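Long-range contact in putative hemin transport system, substrate-binding protein (Burkholderia cenocepacia J2315, PDB 5GIZ), which binds heme in the periplasm and probably hands it on to a membrane transporter for import into the cell: residues P149-F154 and A203-L208. Residues are numbered along the deposited sequence; the frame is centred on the assembly and turned at random.
With SO4 (sulfate ion), chain D.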
loop_
_atom_site.group_PDB
_atom_site.type_symbol
_atom_site.label_atom_id
_atom_site.label_comp_id
_atom_site.label_asym_id
_atom_site.label_seq_id
_atom_site.Cartn_x
_atom_site.Cartn_y
_atom_site.Cartn_z
ATOM N N PRO A 149 -21.079 8.906 -6.389
ATOM C CA PRO A 149 -20.034 8.182 -5.678
ATOM C C PRO A 149 -20.432 7.792 -4.246
ATOM O O PRO A 149 -20.891 8.635 -3.451
ATOM C CB PRO A 149 -18.869 9.151 -5.711
ATOM C CG PRO A 149 -19.052 9.855 -7.058
ATOM C CD PRO A 149 -20.528 10.045 -7.160
ATOM N N PRO A 150 -20.357 6.490 -3.898
ATOM C CA PRO A 150 -20.774 6.103 -2.567
ATOM C C PRO A 150 -19.734 6.483 -1.474
ATOM O O PRO A 150 -18.532 6.602 -1.748
ATOM C CB PRO A 150 -20.929 4.578 -2.713
ATOM C CG PRO A 150 -19.924 4.215 -3.743
ATOM C CD PRO A 150 -20.012 5.326 -4.743
ATOM N N ARG A 151 -20.207 6.582 -0.228
ATOM C CA ARG A 151 -19.334 6.952 0.886
ATOM C C ARG A 151 -18.716 5.720 1.495
ATOM O O ARG A 151 -19.422 4.808 1.888
ATOM C CB ARG A 151 -20.115 7.729 1.937
ATOM C CG ARG A 151 -20.827 8.975 1.402
ATOM C CD ARG A 151 -21.569 9.703 2.520
ATOM N NE ARG A 151 -20.638 10.365 3.414
ATOM C CZ ARG A 151 -20.079 11.540 3.214
ATOM N NH1 ARG A 151 -20.283 12.223 2.089
ATOM N NH2 ARG A 151 -19.199 12.003 4.112
ATOM N N VAL A 152 -17.390 5.675 1.553
ATOM C CA VAL A 152 -16.671 4.515 2.053
ATOM C C VAL A 152 -15.817 4.930 3.235
ATOM O O VAL A 152 -15.037 5.872 3.120
ATOM C CB VAL A 152 -15.756 3.921 0.961
ATOM C CG1 VAL A 152 -14.973 2.735 1.516
ATOM C CG2 VAL A 152 -16.591 3.519 -0.258
ATOM N N LEU A 153 -15.935 4.195 4.352
ATOM C CA LEU A 153 -15.118 4.363 5.559
ATOM C C LEU A 153 -14.039 3.310 5.499
ATOM O O LEU A 153 -14.383 2.140 5.407
ATOM C CB LEU A 153 -15.989 4.067 6.753
ATOM C CG LEU A 153 -15.261 4.084 8.101
ATOM C CD1 LEU A 153 -14.814 5.474 8.444
ATOM C CD2 LEU A 153 -16.160 3.475 9.185
ATOM N N PHE A 154 -12.782 3.732 5.599
ATOM C CA PHE A 154 -11.652 2.829 5.750
ATOM C C PHE A 154 -11.174 2.736 7.179
ATOM O O PHE A 154 -10.756 3.713 7.747
ATOM C CB PHE A 154 -10.443 3.183 4.836
ATOM C CG PHE A 154 -9.318 2.192 4.987
ATOM C CD1 PHE A 154 -9.438 0.946 4.471
ATOM C CD2 PHE A 154 -8.210 2.474 5.759
ATOM C CE1 PHE A 154 -8.466 -0.027 4.643
ATOM C CE2 PHE A 154 -7.230 1.491 5.923
ATOM C CZ PHE A 154 -7.377 0.267 5.397
ATOM N N ALA A 203 -21.578 8.682 7.922
ATOM C CA ALA A 203 -22.686 7.909 7.275
ATOM C C ALA A 203 -22.184 7.032 6.119
ATOM O O ALA A 203 -22.571 7.202 4.963
ATOM C CB ALA A 203 -23.745 8.859 6.766
ATOM N N PRO A 204 -21.231 6.156 6.424
ATOM C CA PRO A 204 -20.700 5.328 5.353
ATOM C C PRO A 204 -21.720 4.378 4.758
ATOM O O PRO A 204 -22.532 3.797 5.466
ATOM C CB PRO A 204 -19.592 4.538 6.044
ATOM C CG PRO A 204 -19.972 4.516 7.477
ATOM C CD PRO A 204 -20.677 5.786 7.740
ATOM N N ASP A 205 -21.653 4.191 3.447
ATOM C CA ASP A 205 -22.388 3.185 2.702
ATOM C C ASP A 205 -21.701 1.837 2.700
ATOM O O ASP A 205 -22.345 0.845 2.614
ATOM C CB ASP A 205 -22.623 3.647 1.257
ATOM C CG ASP A 205 -23.278 5.006 1.188
ATOM O OD1 ASP A 205 -24.259 5.172 1.947
ATOM O OD2 ASP A 205 -22.852 5.944 0.464
ATOM N N VAL A 206 -20.374 1.823 2.813
ATOM C CA VAL A 206 -19.587 0.578 2.857
ATOM C C VAL A 206 -18.477 0.776 3.850
ATOM O O VAL A 206 -17.914 1.883 3.949
ATOM C CB VAL A 206 -18.908 0.265 1.493
ATOM C CG1 VAL A 206 -18.152 -1.097 1.459
ATOM C CG2 VAL A 206 -19.923 0.266 0.355
ATOM N N VAL A 207 -18.174 -0.238 4.630
ATOM C CA VAL A 207 -16.970 -0.248 5.430
ATOM C C VAL A 207 -15.922 -1.096 4.723
ATOM O O VAL A 207 -16.138 -2.270 4.434
ATOM C CB VAL A 207 -17.221 -0.836 6.817
ATOM C CG1 VAL A 207 -15.954 -0.888 7.598
ATOM C CG2 VAL A 207 -18.315 -0.069 7.562
ATOM N N LEU A 208 -14.765 -0.491 4.493
ATOM C CA LEU A 208 -13.616 -1.099 3.869
ATOM C C LEU A 208 -12.584 -1.310 4.965
ATOM O O LEU A 208 -12.348 -0.446 5.797
ATOM C CB LEU A 208 -13.038 -0.153 2.829
ATOM C CG LEU A 208 -11.811 -0.603 2.029
ATOM C CD1 LEU A 208 -12.149 -1.843 1.192
ATOM C CD2 LEU A 208 -11.314 0.545 1.143
HETATM S S SO4 D . -18.719 15.578 2.663
HETATM O O1 SO4 D . -18.361 14.717 1.516
HETATM O O2 SO4 D . -17.829 16.740 2.609
HETATM O O3 SO4 D . -20.143 15.952 2.554
HETATM O O4 SO4 D . -18.503 14.844 3.927
#
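Asp-205 grips the backbone of Arg-151 at both ends. Its carboxylate OD2 accepts Arg-151 N at 2.8 Å, in a nearly straight bond on the anti side, 28° out of the carboxylate plane. Its own N gives a bent bond to Arg-151 O, also 2.8 Å. Val-206 N reaches the same Arg-151 O at 3.3 Å, so two neighbouring amides hold this carbonyl where the strand begins. With chi1 at -54°, the Asp-205 carboxylate lies beside its own N, and both face Arg-151. The Arg-151 guanidinium does not touch this acid: NE is 5.8 Å from Asp-205 OD2, the planes 88° apart. NE bonds to Ala-202 O at the end of helix 196-202, and NH2 to Ala-184 O. NH1 and NH2 donate to two oxygens of a sulfate at the guanidinium edge, probably from the crystallisation liquor. Farther on, Leu-153 N bonds to Val-206 O, and Leu-208 N to Leu-153 O at 2.8 Å. On one face, Val-152 CG1 meets Leu-208 CB at 3.7 Å, and Leu-208 CG lies at the Phe-154 ring edge. Helix 255-269 covers Val-152, Val-206 and Leu-208. On the other, Leu-153 CB packs on Pro-204 CB. Phe-154 nears Ala-172 and Tyr-191, heme-site residues, though this chain holds no heme. Helix 196-202 leads into strand 206-210, the parallel neighbour of 151-159 in a helix-flanked mixed sheet typical of periplasmic binding protein lobes.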